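PDB 6BS3: ATPase BagA from Mycobacterium tuberculosis H37Rv, which hydrolyses ATP as one subunit of the heterodimeric BagAB ATPase complex, an activity required for resistance to nitric oxide and to elevated glycerol. Local coordinates for residues P164-T176 and E219-L232. Sequence-based numbering, arbitrary orientation.
Sequences PPTGRIARFLDVT and ETLEAIEELAQMEL
A170 turns its methyl group onto segment 219-232 and meets three side chains there: its CB lies 3.9 Å from M230 SD and 3.6 Å from E226 OE2, and L227 CD2 sits beside its CA. The M230 chain, bent at its last torsion (chi3 72°), brings CE to 3.4 Å from A170 O and to 3.7 Å from D174 CB, crossing the D174 side chain at about a right angle. On the inner side, I169 CG2 packs against L227 CD1 at 4.3 Å and reaches A223 CB, while L173 CB rests on L232 CD1 at 3.9 Å. T166 sets its CB against A223 CB, and the E219 side chain, extended beyond CG, crosses that of T166 at about a right angle. Two waters bridge the segments: one links T166 O and A170 N to E226 OE1, the other joins G167 N to E219 OE1. R168 occupies the N-cap position of helix 169-172, and at E231 a Schellman motif closes helix 214-229 before L232, which points toward the other segment. The pair lies over the P-loop NTPase sheet, where A223 and L173 touch strand 204-210; T166 approaches ATP-binding K34, F172 packs on helix 130-146, and helix 188-200 meets V175 and L232.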
ATOM      1  N   PRO A 164       2.998  10.797   5.230  1.00 41.08           N
ATOM      2  CA  PRO A 164       2.958   9.356   5.492  1.00 41.10           C
ATOM      3  C   PRO A 164       1.505   8.786   5.461  1.00 45.06           C
ATOM      4  O   PRO A 164       0.529   9.549   5.569  1.00 43.52           O
ATOM      5  CB  PRO A 164       3.593   9.253   6.890  1.00 42.34           C
ATOM      6  CG  PRO A 164       4.445  10.445   7.014  1.00 46.10           C
ATOM      7  CD  PRO A 164       3.596  11.504   6.383  1.00 42.79           C
ATOM      8  N   PRO A 165       1.323   7.453   5.285  1.00 41.04           N
ATOM      9  CA  PRO A 165      -0.046   6.909   5.190  1.00 41.73           C
ATOM     10  C   PRO A 165      -0.887   7.000   6.472  1.00 46.12           C
ATOM     11  O   PRO A 165      -0.389   7.401   7.524  1.00 44.81           O
ATOM     12  CB  PRO A 165       0.195   5.449   4.743  1.00 43.40           C
ATOM     13  CG  PRO A 165       1.536   5.118   5.261  1.00 44.82           C
ATOM     14  CD  PRO A 165       2.332   6.384   5.106  1.00 40.51           C
ATOM     15  N   THR A 166      -2.166   6.590   6.383  1.00 45.24           N
ATOM     16  CA  THR A 166      -3.142   6.634   7.495  1.00 45.55           C
ATOM     17  C   THR A 166      -2.693   5.906   8.775  1.00 50.26           C
ATOM     18  O   THR A 166      -3.044   6.353   9.875  1.00 50.37           O
ATOM     19  CB  THR A 166      -4.542   6.151   7.058  1.00 49.18           C
ATOM     20  OG1 THR A 166      -4.459   4.817   6.573  1.00 51.83           O
ATOM     21  CG2 THR A 166      -5.150   7.032   5.974  1.00 46.91           C
ATOM     22  N   GLY A 167      -1.921   4.825   8.630  1.00 46.61           N
ATOM     23  CA  GLY A 167      -1.433   4.043   9.761  1.00 46.18           C
ATOM     24  C   GLY A 167      -0.281   4.676  10.518  1.00 52.29           C
ATOM     25  O   GLY A 167       0.034   4.248  11.627  1.00 52.59           O
ATOM     26  N   ARG A 168       0.354   5.716   9.935  1.00 50.53           N
ATOM     27  CA  ARG A 168       1.524   6.398  10.504  1.00 49.45           C
ATOM     28  C   ARG A 168       1.339   7.896  10.726  1.00 50.32           C
ATOM     29  O   ARG A 168       2.190   8.515  11.369  1.00 50.24           O
ATOM     30  CB  ARG A 168       2.740   6.185   9.574  1.00 50.67           C
ATOM     31  CG  ARG A 168       3.158   4.733   9.417  1.00 63.26           C
ATOM     32  CD  ARG A 168       4.395   4.580   8.562  1.00 81.96           C
ATOM     33  NE  ARG A 168       4.981   3.251   8.738  1.00105.71           N
ATOM     34  CZ  ARG A 168       6.247   2.940   8.474  1.00125.41           C
ATOM     35  NH1 ARG A 168       7.086   3.864   8.016  1.00111.80           N
ATOM     36  NH2 ARG A 168       6.688   1.704   8.675  1.00113.33           N
ATOM     37  N   ILE A 169       0.271   8.492  10.166  1.00 45.38           N
ATOM     38  CA  ILE A 169       0.049   9.947  10.192  1.00 43.91           C
ATOM     39  C   ILE A 169      -0.060  10.531  11.608  1.00 48.30           C
ATOM     40  O   ILE A 169       0.549  11.577  11.859  1.00 48.97           O
ATOM     41  CB  ILE A 169      -1.133  10.412   9.274  1.00 45.81           C
ATOM     42  CG1 ILE A 169      -1.136  11.949   9.059  1.00 44.93           C
ATOM     43  CG2 ILE A 169      -2.521   9.904   9.738  1.00 45.41           C
ATOM     44  CD1 ILE A 169       0.078  12.538   8.290  1.00 40.45           C
ATOM     45  N   ALA A 170      -0.813   9.884  12.513  1.00 45.39           N
ATOM     46  CA  ALA A 170      -1.015  10.407  13.871  1.00 45.52           C
ATOM     47  C   ALA A 170       0.290  10.469  14.647  1.00 50.29           C
ATOM     48  O   ALA A 170       0.579  11.515  15.219  1.00 52.01           O
ATOM     49  CB  ALA A 170      -2.082   9.609  14.622  1.00 45.80           C
ATOM     50  N   ARG A 171       1.113   9.401  14.589  1.00 45.96           N
ATOM     51  CA  ARG A 171       2.441   9.342  15.209  1.00 45.54           C
ATOM     52  C   ARG A 171       3.406  10.365  14.575  1.00 48.28           C
ATOM     53  O   ARG A 171       4.148  11.037  15.301  1.00 49.53           O
ATOM     54  CB  ARG A 171       3.003   7.906  15.128  1.00 48.19           C
ATOM     55  CG  ARG A 171       4.484   7.733  15.573  1.00 59.84           C
ATOM     56  CD  ARG A 171       4.723   7.983  17.062  1.00 80.08           C
ATOM     57  NE  ARG A 171       3.859   7.160  17.915  1.00 95.89           N
ATOM     58  CZ  ARG A 171       4.209   5.991  18.446  1.00109.10           C
ATOM     59  NH1 ARG A 171       5.423   5.494  18.237  1.00 93.95           N
ATOM     60  NH2 ARG A 171       3.348   5.311  19.194  1.00 93.45           N
ATOM     61  N   PHE A 172       3.371  10.512  13.235  1.00 43.28           N
ATOM     62  CA  PHE A 172       4.205  11.481  12.515  1.00 42.40           C
ATOM     63  C   PHE A 172       3.989  12.925  13.010  1.00 49.39           C
ATOM     64  O   PHE A 172       4.943  13.712  13.055  1.00 49.93           O
ATOM     65  CB  PHE A 172       3.958  11.390  10.999  1.00 42.91           C
ATOM     66  CG  PHE A 172       4.670  12.436  10.166  1.00 43.02           C
ATOM     67  CD1 PHE A 172       6.053  12.400  10.003  1.00 44.24           C
ATOM     68  CD2 PHE A 172       3.954  13.444   9.523  1.00 44.73           C
ATOM     69  CE1 PHE A 172       6.710  13.364   9.226  1.00 44.87           C
ATOM     70  CE2 PHE A 172       4.614  14.406   8.738  1.00 47.09           C
ATOM     71  CZ  PHE A 172       5.985  14.357   8.595  1.00 44.49           C
ATOM     72  N   LEU A 173       2.732  13.265  13.373  1.00 47.34           N
ATOM     73  CA  LEU A 173       2.373  14.604  13.840  1.00 47.11           C
ATOM     74  C   LEU A 173       2.369  14.719  15.364  1.00 52.30           C
ATOM     75  O   LEU A 173       2.001  15.764  15.898  1.00 52.75           O
ATOM     76  CB  LEU A 173       1.034  15.060  13.216  1.00 46.63           C
ATOM     77  CG  LEU A 173       1.004  15.069  11.675  1.00 49.68           C
ATOM     78  CD1 LEU A 173      -0.405  15.148  11.157  1.00 48.68           C
ATOM     79  CD2 LEU A 173       1.912  16.152  11.097  1.00 48.73           C
ATOM     80  N   ASP A 174       2.817  13.666  16.060  1.00 49.15           N
ATOM     81  CA  ASP A 174       2.894  13.661  17.515  1.00 49.75           C
ATOM     82  C   ASP A 174       4.267  14.195  17.953  1.00 56.82           C
ATOM     83  O   ASP A 174       5.193  13.430  18.240  1.00 57.26           O
ATOM     84  CB  ASP A 174       2.578  12.262  18.064  1.00 50.69           C
ATOM     85  CG  ASP A 174       2.219  12.196  19.534  1.00 56.58           C
ATOM     86  OD1 ASP A 174       2.466  13.194  20.260  1.00 56.21           O
ATOM     87  OD2 ASP A 174       1.706  11.145  19.967  1.00 62.64           O
ATOM     88  N   VAL A 175       4.389  15.526  17.960  1.00 55.83           N
ATOM     89  CA  VAL A 175       5.614  16.270  18.294  1.00 57.93           C
ATOM     90  C   VAL A 175       6.090  15.994  19.741  1.00 62.30           C
ATOM     91  O   VAL A 175       7.290  15.863  19.967  1.00 62.22           O
ATOM     92  CB  VAL A 175       5.447  17.787  17.982  1.00 63.66           C
ATOM     93  CG1 VAL A 175       6.756  18.562  18.174  1.00 64.02           C
ATOM     94  CG2 VAL A 175       4.924  17.992  16.565  1.00 63.60           C
ATOM     95  N   THR A 176       5.156  15.854  20.685  1.00 59.33           N
ATOM     96  CA  THR A 176       5.443  15.555  22.092  1.00 59.41           C
ATOM     97  C   THR A 176       6.122  14.182  22.214  1.00 62.63           C
ATOM     98  O   THR A 176       7.145  14.100  22.892  1.00 62.78           O
ATOM     99  CB  THR A 176       4.170  15.743  22.941  1.00 66.98           C
ATOM    100  OG1 THR A 176       3.814  17.128  22.888  1.00 68.93           O
ATOM    101  CG2 THR A 176       4.346  15.323  24.394  1.00 64.60           C
ATOM    102  N   GLU A 219      -9.439   2.737   7.535  1.00 47.05           N
ATOM    103  CA  GLU A 219      -8.237   3.454   7.947  1.00 46.32           C
ATOM    104  C   GLU A 219      -8.467   4.944   8.015  1.00 50.21           C
ATOM    105  O   GLU A 219      -7.925   5.584   8.910  1.00 49.94           O
ATOM    106  CB  GLU A 219      -7.063   3.118   7.038  1.00 47.41           C
ATOM    107  CG  GLU A 219      -6.560   1.697   7.212  1.00 49.50           C
ATOM    108  CD  GLU A 219      -5.101   1.494   6.857  1.00 62.68           C
ATOM    109  OE1 GLU A 219      -4.404   2.490   6.553  1.00 63.02           O
ATOM    110  OE2 GLU A 219      -4.652   0.328   6.879  1.00 63.39           O
ATOM    111  N   THR A 220      -9.273   5.488   7.079  1.00 47.55           N
ATOM    112  CA  THR A 220      -9.683   6.891   7.018  1.00 48.01           C
ATOM    113  C   THR A 220     -10.460   7.230   8.308  1.00 52.76           C
ATOM    114  O   THR A 220     -10.150   8.233   8.955  1.00 53.20           O
ATOM    115  CB  THR A 220     -10.511   7.168   5.735  1.00 50.84           C
ATOM    116  OG1 THR A 220      -9.685   6.949   4.602  1.00 49.61           O
ATOM    117  CG2 THR A 220     -11.042   8.598   5.663  1.00 47.71           C
ATOM    118  N   LEU A 221     -11.430   6.378   8.686  1.00 48.91           N
ATOM    119  CA  LEU A 221     -12.244   6.552   9.900  1.00 48.49           C
ATOM    120  C   LEU A 221     -11.391   6.500  11.180  1.00 53.37           C
ATOM    121  O   LEU A 221     -11.510   7.384  12.030  1.00 53.36           O
ATOM    122  CB  LEU A 221     -13.378   5.507   9.952  1.00 48.22           C
ATOM    123  CG  LEU A 221     -14.466   5.612   8.874  1.00 52.38           C
ATOM    124  CD1 LEU A 221     -15.366   4.383   8.881  1.00 51.46           C
ATOM    125  CD2 LEU A 221     -15.295   6.857   9.053  1.00 53.97           C
ATOM    126  N   GLU A 222     -10.516   5.476  11.289  1.00 50.20           N
ATOM    127  CA  GLU A 222      -9.592   5.250  12.401  1.00 50.26           C
ATOM    128  C   GLU A 222      -8.584   6.383  12.546  1.00 54.32           C
ATOM    129  O   GLU A 222      -8.237   6.727  13.678  1.00 55.46           O
ATOM    130  CB  GLU A 222      -8.854   3.924  12.220  1.00 51.77           C
ATOM    131  CG  GLU A 222      -9.713   2.704  12.512  1.00 62.96           C
ATOM    132  CD  GLU A 222      -9.148   1.370  12.065  1.00 81.01           C
ATOM    133  OE1 GLU A 222      -9.799   0.336  12.339  1.00 75.43           O
ATOM    134  OE2 GLU A 222      -8.062   1.351  11.441  1.00 77.49           O
ATOM    135  N   ALA A 223      -8.103   6.956  11.408  1.00 48.77           N
ATOM    136  CA  ALA A 223      -7.172   8.087  11.392  1.00 47.33           C
ATOM    137  C   ALA A 223      -7.868   9.372  11.844  1.00 49.72           C
ATOM    138  O   ALA A 223      -7.325  10.052  12.705  1.00 49.60           O
ATOM    139  CB  ALA A 223      -6.545   8.272  10.015  1.00 47.44           C
ATOM    140  N   ILE A 224      -9.073   9.678  11.321  1.00 46.05           N
ATOM    141  CA  ILE A 224      -9.868  10.863  11.725  1.00 46.46           C
ATOM    142  C   ILE A 224     -10.100  10.884  13.250  1.00 52.16           C
ATOM    143  O   ILE A 224      -9.910  11.929  13.875  1.00 52.65           O
ATOM    144  CB  ILE A 224     -11.195  10.990  10.907  1.00 48.99           C
ATOM    145  CG1 ILE A 224     -10.888  11.481   9.481  1.00 49.28           C
ATOM    146  CG2 ILE A 224     -12.231  11.904  11.611  1.00 48.27           C
ATOM    147  CD1 ILE A 224     -12.019  11.434   8.476  1.00 53.00           C
ATOM    148  N   GLU A 225     -10.454   9.732  13.837  1.00 49.51           N
ATOM    149  CA  GLU A 225     -10.701   9.567  15.276  1.00 50.94           C
ATOM    150  C   GLU A 225      -9.431   9.854  16.097  1.00 56.62           C
ATOM    151  O   GLU A 225      -9.494  10.615  17.069  1.00 57.94           O
ATOM    152  CB  GLU A 225     -11.250   8.151  15.553  1.00 52.99           C
ATOM    153  CG  GLU A 225     -11.602   7.839  17.002  1.00 71.33           C
ATOM    154  CD  GLU A 225     -12.159   6.443  17.244  1.00106.85           C
ATOM    155  OE1 GLU A 225     -11.696   5.478  16.588  1.00 99.02           O
ATOM    156  OE2 GLU A 225     -13.058   6.316  18.109  1.00105.70           O
ATOM    157  N   GLU A 226      -8.280   9.274  15.682  1.00 51.83           N
ATOM    158  CA  GLU A 226      -6.980   9.460  16.333  1.00 51.31           C
ATOM    159  C   GLU A 226      -6.565  10.936  16.213  1.00 54.66           C
ATOM    160  O   GLU A 226      -6.080  11.518  17.178  1.00 55.89           O
ATOM    161  CB  GLU A 226      -5.933   8.604  15.616  1.00 52.85           C
ATOM    162  CG  GLU A 226      -5.286   7.513  16.436  1.00 65.75           C
ATOM    163  CD  GLU A 226      -4.159   6.797  15.712  1.00 89.39           C
ATOM    164  OE1 GLU A 226      -4.332   6.455  14.516  1.00 74.88           O
ATOM    165  OE2 GLU A 226      -3.099   6.579  16.341  1.00 87.97           O
ATOM    166  N   LEU A 227      -6.766  11.541  15.029  1.00 49.05           N
ATOM    167  CA  LEU A 227      -6.396  12.934  14.794  1.00 48.21           C
ATOM    168  C   LEU A 227      -7.280  13.923  15.583  1.00 52.28           C
ATOM    169  O   LEU A 227      -6.749  14.889  16.127  1.00 50.29           O
ATOM    170  CB  LEU A 227      -6.350  13.259  13.290  1.00 47.17           C
ATOM    171  CG  LEU A 227      -5.258  12.573  12.469  1.00 50.58           C
ATOM    172  CD1 LEU A 227      -5.548  12.681  10.961  1.00 49.92           C
ATOM    173  CD2 LEU A 227      -3.876  13.122  12.785  1.00 52.41           C
ATOM    174  N   ALA A 228      -8.607  13.663  15.664  1.00 51.55           N
ATOM    175  CA  ALA A 228      -9.578  14.474  16.433  1.00 52.49           C
ATOM    176  C   ALA A 228      -9.227  14.472  17.927  1.00 58.56           C
ATOM    177  O   ALA A 228      -9.317  15.525  18.565  1.00 59.17           O
ATOM    178  CB  ALA A 228     -10.995  13.954  16.234  1.00 52.86           C
ATOM    179  N   GLN A 229      -8.787  13.296  18.465  1.00 54.94           N
ATOM    180  CA  GLN A 229      -8.348  13.119  19.855  1.00 54.79           C
ATOM    181  C   GLN A 229      -7.112  13.965  20.166  1.00 58.14           C
ATOM    182  O   GLN A 229      -6.962  14.450  21.285  1.00 58.16           O
ATOM    183  CB  GLN A 229      -8.059  11.640  20.157  1.00 56.49           C
ATOM    184  CG  GLN A 229      -9.312  10.833  20.474  1.00 82.21           C
ATOM    185  CD  GLN A 229      -9.031   9.394  20.839  1.00113.88           C
ATOM    186  OE1 GLN A 229      -9.491   8.903  21.875  1.00115.90           O
ATOM    187  NE2 GLN A 229      -8.289   8.672  19.999  1.00104.23           N
ATOM    188  N   MET A 230      -6.235  14.136  19.176  1.00 54.02           N
ATOM    189  CA  MET A 230      -5.015  14.935  19.288  1.00 53.38           C
ATOM    190  C   MET A 230      -5.308  16.424  19.057  1.00 57.39           C
ATOM    191  O   MET A 230      -4.419  17.258  19.233  1.00 57.23           O
ATOM    192  CB  MET A 230      -3.981  14.451  18.274  1.00 55.18           C
ATOM    193  CG  MET A 230      -3.420  13.071  18.584  1.00 58.30           C
ATOM    194  SD  MET A 230      -2.307  12.483  17.277  1.00 61.95           S
ATOM    195  CE  MET A 230      -0.889  13.550  17.549  1.00 57.81           C
ATOM    196  N   GLU A 231      -6.566  16.748  18.676  1.00 53.59           N
ATOM    197  CA  GLU A 231      -7.060  18.083  18.356  1.00 53.03           C
ATOM    198  C   GLU A 231      -6.337  18.647  17.122  1.00 55.16           C
ATOM    199  O   GLU A 231      -6.058  19.842  17.027  1.00 55.71           O
ATOM    200  CB  GLU A 231      -7.041  19.017  19.584  1.00 54.74           C
ATOM    201  CG  GLU A 231      -8.315  18.897  20.411  1.00 70.35           C
ATOM    202  CD  GLU A 231      -8.175  18.827  21.919  1.00102.73           C
ATOM    203  OE1 GLU A 231      -8.885  17.997  22.533  1.00109.56           O
ATOM    204  OE2 GLU A 231      -7.372  19.602  22.489  1.00 98.12           O
ATOM    205  N   LEU A 232      -6.061  17.762  16.162  1.00 50.02           N
ATOM    206  CA  LEU A 232      -5.421  18.127  14.901  1.00 48.74           C
ATOM    207  C   LEU A 232      -6.504  18.455  13.845  1.00 53.34           C
ATOM    208  O   LEU A 232      -7.502  17.742  13.767  1.00 53.92           O
ATOM    209  CB  LEU A 232      -4.435  17.045  14.431  1.00 47.09           C
ATOM    210  CG  LEU A 232      -3.102  16.988  15.190  1.00 49.28           C
ATOM    211  CD1 LEU A 232      -2.390  15.711  14.937  1.00 48.04           C
ATOM    212  CD2 LEU A 232      -2.190  18.151  14.838  1.00 50.04           C
TER
HETATM  213  O   HOH W   1      -2.134   7.263  12.281  1.00 54.03           O
HETATM  214  O   HOH W   2      -1.444   2.906   6.318  1.00 49.60           O